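PDB 5J5U: RagB/SusD domain protein from Flavobacterium johnsoniae, which probably binds chitin or chitin fragments at the cell surface, as a SusD-like component of a chitin utilization system. Local coordinates for residues V85-N90 / A102-M107; M110-L115 / V122-A127; K182-T187 / L333-S338. All blocks are in the same frame, centred on the assembly; numbering follows the deposited sequence.

Contact 1: V85-N90 / A102-M107; sequences VDIIKN and AVAKIM
Ile87 and Ile88 on helix 66-90 meet Ala104 and Lys105 on helix 98-119 where the two helices run nearly antiparallel, the axes of the short segments passing 8.6 Å apart at 154°. The backbones come nearest at Ile88 and Ala104, whose CA atoms are 5.8 Å apart, a closeness that the small alanine methyl permits. That methyl is held between two branches: Ala104 CB lies 3.5 Å from Ile87 CG2 and 3.6 Å from Ile88 CG1. Both isoleucines hold CG1 anti to the carbonyl carbon (chi1 -62° and -64°), but from their different places on the helix Ile87 presents CG2 and Ile88 its longer branch. At its end, Ile88 CD1 reaches Lys105 CG at 3.5 Å, and the two side chains cross at about a right angle. Lys105 meets it with the start of its aliphatic stem; its chain then bends and leads away from helix 66-90, bringing the amine to Gln160 OE1 on helix 143-160. The interface is thus wholly apolar, and its Ile87 and Ala104 part is buried. Such a close antiparallel pair joined by a short connection is a helical hairpin, consistent with the TPR-like framework of the SusD family.

Contact 2: M110-L115 / V122-A127; sequences MVAQRL and VPYSEA
Ala112 and Leu115, one turn apart on helix 98-119, pack against Tyr124 and Val122 of the loop that follows the helix. The tight point is at the tyrosine, where Ala112 CB sits 3.5 Å from Tyr124 CE1 and only a little farther from CD1 and CZ. With CG anti to the backbone N (chi1 -177°), the phenol runs alongside the helix, back toward its earlier turns, and its hydroxyl reaches Lys108 NZ, one turn before Ala112, in a hydrogen bond. Tyr124 thus touches the helix by its ring and is held by its polar end, while Ile146 and Ser149 of helix 143-160 also touch it. Packing is looser at the other end: Leu115 CD2 and Val122 CG2 stand 4.3 Å apart, although both residues are buried and Tyr77 of helix 66-90 touches each of them. The segment 122-127 is thus an irregular connection laid over the helical framework of this SusD-like, TPR-related fold, leading from helix 98-119 toward helix 143-160. Behind the contact, Arg114 NH2 donates to Val111 O at 3.3 Å, with the acceptor in the guanidinium plane and the donor on a carbonyl lone pair; the same guanidinium makes a salt bridge with Glu80 and a hydrogen bond with Tyr33. Beyond Tyr124 the loop leaves the helix and turns to solvent. A type I beta turn, closed by Ala127 N to Tyr124 O at 2.8 Å, carries Ser125 and Glu126 on the exposed side, where Ser125 N bonds to Asp141 and the carboxylate of Glu126 accepts from the backbone of Lys139.

Contact 3: K182-T187 / L333-S338; sequences KKLANT and LHVSYS
Val335 spreads its two methyls against two residues of helix 178-195, one to Leu184 and the other to Thr187, which lies three positions further along. The valine torsion sets this division: CG1 is anti to the backbone N (chi1 -164°) and comes within 3.7 Å of Thr187 CG2, while CG2 approaches Leu184 CD1 at 3.8 Å. The two encounters differ in direction. Leu184 crosses the valine at about a right angle and touches it with CD1, whereas Thr187 and Val335 slide past each other in opposite directions, methyl beside methyl. Thr187 CG2 also lies near Ser336 O, at 4.1 Å. With CG2 turned to the valine, the threonine hydroxyl is directed back along its own helix, where OG1 donates to Lys183 O at 2.8 Å, tilted 34° from the carbonyl plane. Thr187 N binds the same oxygen from the opposite face, and OG1 has a further partner in Phe217 N, so the side chain is fixed in rotation with its polar atom satisfied inside the protein. Replacing Thr187 by an alanine would probably open a small gap beside Val335 CG1 and leave Phe217 N without this hydrogen-bonding partner. Just past the valine, Ser336 takes the N-cap position of helix 337-349, its OG accepting from Glu339 N. Strand 332-335 itself pairs in antiparallel fashion with strand 224-226, and Arg191, a turn beyond Thr187, bonds to His334 O. The contact is a buried helix-to-strand packing at a strand-to-helix transition, seating a small two-stranded sheet on the helical core of the SusD-like fold.

How the contacts relate
Along the chain the three contacts follow in series, none enclosing or crossing another. Contact 1 closes the short connection between helix 66-90 and helix 98-119; contact 2 folds the next loop back over the later part of helix 98-119, after six intervening residues. Contact 3 is the long-range one, bringing strand 332-335 to helix 178-195 across 145 residues. Helix 98-119 unites the set: it serves contacts 1 and 2 directly, and it also packs on contact 3, with Ile106 CD1 3.6 Å from Ala185 CB and Met110 CE 3.8 Å from Val335 CG2. Together they join helices 66-90, 98-119 and 178-195 to the loop after helix 98-119 and to strand 332-335 with the start of helix 337-349.

Contact 1: V85-N90 / A102-M107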
# COMPACT_ATOMS: atom_id res chain seq x y z
N VAL A 85 10.78 -1.26 -18.71
CA VAL A 85 12.16 -1.42 -19.17
C VAL A 85 12.31 -0.99 -20.65
O VAL A 85 13.23 -0.23 -20.99
CB VAL A 85 12.65 -2.85 -19.00
CG1 VAL A 85 13.95 -3.07 -19.79
CG2 VAL A 85 12.92 -3.12 -17.53
N ASP A 86 11.39 -1.44 -21.50
CA ASP A 86 11.42 -1.03 -22.92
C ASP A 86 11.25 0.48 -23.12
O ASP A 86 11.90 1.06 -24.00
CB ASP A 86 10.33 -1.76 -23.71
CG ASP A 86 10.75 -3.15 -24.11
OD1 ASP A 86 11.98 -3.39 -24.24
OD2 ASP A 86 9.85 -4.01 -24.28
N ILE A 87 10.40 1.12 -22.30
CA ILE A 87 10.29 2.57 -22.39
C ILE A 87 11.63 3.20 -22.04
O ILE A 87 12.13 4.03 -22.79
CB ILE A 87 9.22 3.15 -21.47
CG1 ILE A 87 7.84 2.62 -21.84
CG2 ILE A 87 9.19 4.66 -21.62
CD1 ILE A 87 6.78 2.95 -20.80
N ILE A 88 12.22 2.79 -20.92
CA ILE A 88 13.49 3.38 -20.53
C ILE A 88 14.54 3.19 -21.62
O ILE A 88 15.31 4.11 -21.93
CB ILE A 88 13.99 2.80 -19.19
CG1 ILE A 88 13.01 3.16 -18.08
CG2 ILE A 88 15.38 3.31 -18.84
CD1 ILE A 88 13.33 2.56 -16.74
N LYS A 89 14.52 2.03 -22.27
CA LYS A 89 15.54 1.70 -23.26
C LYS A 89 15.37 2.54 -24.53
O LYS A 89 16.36 2.89 -25.18
CB LYS A 89 15.48 0.23 -23.65
CG LYS A 89 16.34 -0.13 -24.88
CD LYS A 89 16.35 -1.62 -25.15
CE LYS A 89 15.13 -1.99 -25.97
NZ LYS A 89 14.92 -3.45 -26.05
N ASN A 90 14.12 2.83 -24.88
CA ASN A 90 13.85 3.50 -26.15
C ASN A 90 13.81 5.01 -26.07
O ASN A 90 13.66 5.69 -27.09
CB ASN A 90 12.52 3.00 -26.71
CG ASN A 90 12.60 1.57 -27.16
OD1 ASN A 90 13.67 1.09 -27.54
ND2 ASN A 90 11.47 0.88 -27.11
N ALA A 102 12.76 9.78 -17.67
CA ALA A 102 12.71 9.95 -16.23
C ALA A 102 11.40 9.38 -15.67
O ALA A 102 11.41 8.63 -14.67
CB ALA A 102 12.86 11.43 -15.86
N VAL A 103 10.29 9.70 -16.33
CA VAL A 103 8.98 9.24 -15.86
C VAL A 103 8.97 7.70 -15.79
O VAL A 103 8.64 7.10 -14.76
CB VAL A 103 7.84 9.77 -16.77
CG1 VAL A 103 6.57 8.97 -16.57
CG2 VAL A 103 7.58 11.25 -16.49
N ALA A 104 9.37 7.07 -16.89
CA ALA A 104 9.46 5.63 -16.94
C ALA A 104 10.30 5.12 -15.78
O ALA A 104 9.92 4.15 -15.13
CB ALA A 104 10.03 5.19 -18.26
N LYS A 105 11.43 5.77 -15.50
CA LYS A 105 12.31 5.29 -14.42
C LYS A 105 11.59 5.36 -13.06
O LYS A 105 11.68 4.42 -12.25
CB LYS A 105 13.62 6.08 -14.38
CG LYS A 105 14.72 5.45 -15.25
CD LYS A 105 16.00 6.27 -15.25
CE LYS A 105 15.72 7.72 -15.61
NZ LYS A 105 16.95 8.49 -15.84
N ILE A 106 10.86 6.46 -12.84
CA ILE A 106 10.06 6.61 -11.63
C ILE A 106 9.02 5.49 -11.61
O ILE A 106 8.87 4.79 -10.61
CB ILE A 106 9.40 8.00 -11.55
CG1 ILE A 106 10.47 9.08 -11.46
CG2 ILE A 106 8.53 8.14 -10.32
CD1 ILE A 106 9.93 10.47 -11.59
N MET A 107 8.37 5.26 -12.76
CA MET A 107 7.41 4.18 -12.84
C MET A 107 8.09 2.89 -12.40
O MET A 107 7.52 2.14 -11.59
CB MET A 107 6.86 4.02 -14.27
CG MET A 107 5.83 5.05 -14.67
SD MET A 107 4.31 4.99 -13.70
CE MET A 107 3.64 3.39 -14.10

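Contact 2: M110-L115 / V122-A127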
# COMPACT_ATOMS: atom_id res chain seq x y z
N MET A 110 8.16 2.28 -8.74
CA MET A 110 6.85 1.98 -8.19
C MET A 110 6.42 0.55 -8.51
O MET A 110 5.92 -0.17 -7.63
CB MET A 110 5.82 2.97 -8.73
CG MET A 110 6.01 4.39 -8.21
SD MET A 110 4.89 5.58 -8.99
CE MET A 110 3.36 5.23 -8.13
N VAL A 111 6.64 0.13 -9.75
CA VAL A 111 6.39 -1.25 -10.13
C VAL A 111 7.19 -2.23 -9.24
O VAL A 111 6.62 -3.16 -8.69
CB VAL A 111 6.74 -1.51 -11.65
CG1 VAL A 111 6.78 -3.01 -11.99
CG2 VAL A 111 5.79 -0.74 -12.62
N ALA A 112 8.49 -1.99 -9.07
CA ALA A 112 9.37 -3.01 -8.46
C ALA A 112 9.35 -3.00 -6.93
O ALA A 112 9.57 -4.03 -6.28
CB ALA A 112 10.80 -2.83 -8.96
N GLN A 113 9.10 -1.82 -6.37
CA GLN A 113 9.04 -1.62 -4.93
C GLN A 113 8.03 -2.56 -4.23
O GLN A 113 8.33 -3.13 -3.18
CB GLN A 113 8.71 -0.15 -4.62
CG GLN A 113 8.42 0.13 -3.17
CD GLN A 113 6.93 0.35 -2.92
OE1 GLN A 113 6.31 1.25 -3.51
NE2 GLN A 113 6.34 -0.47 -2.02
N ARG A 114 6.83 -2.67 -4.78
CA ARG A 114 5.87 -3.60 -4.21
C ARG A 114 6.49 -5.02 -4.24
O ARG A 114 6.50 -5.74 -3.21
CB ARG A 114 4.53 -3.53 -4.97
CG ARG A 114 3.80 -2.14 -4.85
CD ARG A 114 2.91 -1.82 -6.05
NE ARG A 114 3.47 -2.37 -7.28
CZ ARG A 114 2.77 -2.79 -8.33
NH1 ARG A 114 1.45 -2.69 -8.33
NH2 ARG A 114 3.40 -3.32 -9.38
N LEU A 115 7.09 -5.36 -5.38
CA LEU A 115 7.63 -6.69 -5.61
C LEU A 115 8.64 -7.11 -4.53
O LEU A 115 8.43 -8.12 -3.83
CB LEU A 115 8.27 -6.77 -7.00
CG LEU A 115 8.59 -8.16 -7.56
CD1 LEU A 115 7.34 -9.02 -7.63
CD2 LEU A 115 9.18 -8.03 -8.94
N VAL A 122 14.81 -10.25 -5.31
CA VAL A 122 14.08 -10.61 -6.53
C VAL A 122 14.88 -10.24 -7.77
O VAL A 122 15.71 -9.33 -7.73
CB VAL A 122 12.69 -9.90 -6.62
CG1 VAL A 122 11.77 -10.29 -5.48
CG2 VAL A 122 12.87 -8.41 -6.70
N PRO A 123 14.64 -10.94 -8.89
CA PRO A 123 15.22 -10.45 -10.15
C PRO A 123 14.79 -9.00 -10.45
O PRO A 123 13.60 -8.63 -10.40
CB PRO A 123 14.67 -11.42 -11.21
CG PRO A 123 14.38 -12.68 -10.44
CD PRO A 123 13.99 -12.26 -9.03
N TYR A 124 15.78 -8.16 -10.72
CA TYR A 124 15.47 -6.78 -11.05
C TYR A 124 16.43 -6.30 -12.16
O TYR A 124 16.04 -6.20 -13.32
CB TYR A 124 15.55 -5.91 -9.79
CG TYR A 124 15.20 -4.46 -9.99
CD1 TYR A 124 14.06 -4.10 -10.71
CD2 TYR A 124 15.98 -3.45 -9.44
CE1 TYR A 124 13.73 -2.76 -10.89
CE2 TYR A 124 15.66 -2.11 -9.61
CZ TYR A 124 14.53 -1.77 -10.34
OH TYR A 124 14.18 -0.44 -10.52
N SER A 125 17.68 -6.07 -11.79
CA SER A 125 18.70 -5.59 -12.72
C SER A 125 18.79 -6.45 -13.98
O SER A 125 18.98 -5.92 -15.07
CB SER A 125 20.06 -5.52 -12.02
OG SER A 125 20.53 -6.82 -11.70
N GLU A 126 18.61 -7.76 -13.86
CA GLU A 126 18.61 -8.65 -15.03
C GLU A 126 17.22 -9.12 -15.46
O GLU A 126 17.09 -10.13 -16.15
CB GLU A 126 19.48 -9.88 -14.76
CG GLU A 126 20.90 -9.53 -14.40
CD GLU A 126 21.73 -10.76 -14.10
OE1 GLU A 126 21.16 -11.88 -14.11
OE2 GLU A 126 22.94 -10.60 -13.82
N ALA A 127 16.20 -8.41 -15.00
CA ALA A 127 14.80 -8.75 -15.27
C ALA A 127 14.15 -7.79 -16.27
O ALA A 127 14.60 -6.65 -16.43
CB ALA A 127 13.99 -8.76 -13.96

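Contact 3: K182-T187 / L333-S338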
# COMPACT_ATOMS: atom_id res chain seq x y z
N LYS A 182 8.04 15.27 -10.40
CA LYS A 182 9.14 15.56 -9.48
C LYS A 182 8.76 15.21 -8.04
O LYS A 182 9.45 14.43 -7.37
CB LYS A 182 9.56 17.02 -9.58
CG LYS A 182 10.28 17.35 -10.88
CD LYS A 182 10.68 18.81 -10.98
CE LYS A 182 11.74 18.99 -12.07
NZ LYS A 182 13.13 19.19 -11.53
N LYS A 183 7.64 15.77 -7.59
CA LYS A 183 7.20 15.55 -6.21
C LYS A 183 6.80 14.09 -5.94
O LYS A 183 7.00 13.60 -4.83
CB LYS A 183 6.05 16.48 -5.87
CG LYS A 183 6.38 17.94 -6.14
CD LYS A 183 5.25 18.86 -5.70
CE LYS A 183 4.35 19.19 -6.89
NZ LYS A 183 3.20 20.02 -6.46
N LEU A 184 6.27 13.40 -6.96
CA LEU A 184 5.98 11.97 -6.82
C LEU A 184 7.27 11.19 -6.59
O LEU A 184 7.32 10.28 -5.75
CB LEU A 184 5.26 11.40 -8.05
CG LEU A 184 5.17 9.87 -8.04
CD1 LEU A 184 4.24 9.37 -6.96
CD2 LEU A 184 4.77 9.31 -9.39
N ALA A 185 8.30 11.58 -7.33
CA ALA A 185 9.62 10.97 -7.19
C ALA A 185 10.14 11.16 -5.77
O ALA A 185 10.62 10.20 -5.14
CB ALA A 185 10.58 11.58 -8.20
N ASN A 186 10.01 12.37 -5.24
CA ASN A 186 10.50 12.63 -3.88
C ASN A 186 9.68 11.98 -2.75
O ASN A 186 10.22 11.63 -1.70
CB ASN A 186 10.57 14.14 -3.65
CG ASN A 186 11.66 14.80 -4.46
OD1 ASN A 186 12.76 14.25 -4.61
ND2 ASN A 186 11.36 15.97 -5.01
N THR A 187 8.37 11.85 -2.96
CA THR A 187 7.51 11.22 -1.97
C THR A 187 7.80 9.72 -1.92
O THR A 187 7.94 9.14 -0.83
CB THR A 187 6.02 11.49 -2.27
OG1 THR A 187 5.83 12.90 -2.44
CG2 THR A 187 5.13 11.00 -1.13
N LEU A 333 -5.89 5.00 -5.36
CA LEU A 333 -4.83 5.85 -4.82
C LEU A 333 -3.51 5.09 -4.59
O LEU A 333 -3.46 4.18 -3.76
CB LEU A 333 -5.31 6.47 -3.49
CG LEU A 333 -4.35 7.38 -2.72
CD1 LEU A 333 -3.98 8.59 -3.55
CD2 LEU A 333 -4.93 7.81 -1.38
N HIS A 334 -2.45 5.50 -5.27
CA HIS A 334 -1.13 4.85 -5.14
C HIS A 334 -0.21 5.47 -4.07
O HIS A 334 0.37 4.75 -3.25
CB HIS A 334 -0.39 4.88 -6.47
CG HIS A 334 -0.97 3.96 -7.50
ND1 HIS A 334 -0.88 2.59 -7.40
CD2 HIS A 334 -1.65 4.21 -8.64
CE1 HIS A 334 -1.47 2.03 -8.44
NE2 HIS A 334 -1.95 3.00 -9.21
N VAL A 335 -0.03 6.78 -4.13
CA VAL A 335 0.81 7.52 -3.20
C VAL A 335 0.09 8.80 -2.80
O VAL A 335 -0.54 9.44 -3.64
CB VAL A 335 2.20 7.86 -3.79
CG1 VAL A 335 3.15 8.25 -2.69
CG2 VAL A 335 2.76 6.69 -4.65
N SER A 336 0.20 9.19 -1.54
CA SER A 336 -0.68 10.24 -1.04
C SER A 336 0.05 11.35 -0.30
O SER A 336 1.19 11.18 0.16
CB SER A 336 -1.73 9.63 -0.12
OG SER A 336 -1.16 9.24 1.11
N TYR A 337 -0.62 12.49 -0.20
CA TYR A 337 -0.11 13.63 0.56
C TYR A 337 -0.17 13.32 2.06
O TYR A 337 0.75 13.64 2.83
CB TYR A 337 -0.92 14.90 0.24
CG TYR A 337 -0.52 16.09 1.09
CD1 TYR A 337 0.75 16.63 1.00
CD2 TYR A 337 -1.42 16.68 1.96
CE1 TYR A 337 1.12 17.71 1.76
CE2 TYR A 337 -1.06 17.78 2.74
CZ TYR A 337 0.22 18.28 2.62
OH TYR A 337 0.62 19.36 3.38
N SER A 338 -1.26 12.66 2.45
CA SER A 338 -1.41 12.21 3.82
C SER A 338 -0.21 11.36 4.22
O SER A 338 0.41 11.59 5.26
CB SER A 338 -2.72 11.42 3.98
OG SER A 338 -2.79 10.81 5.26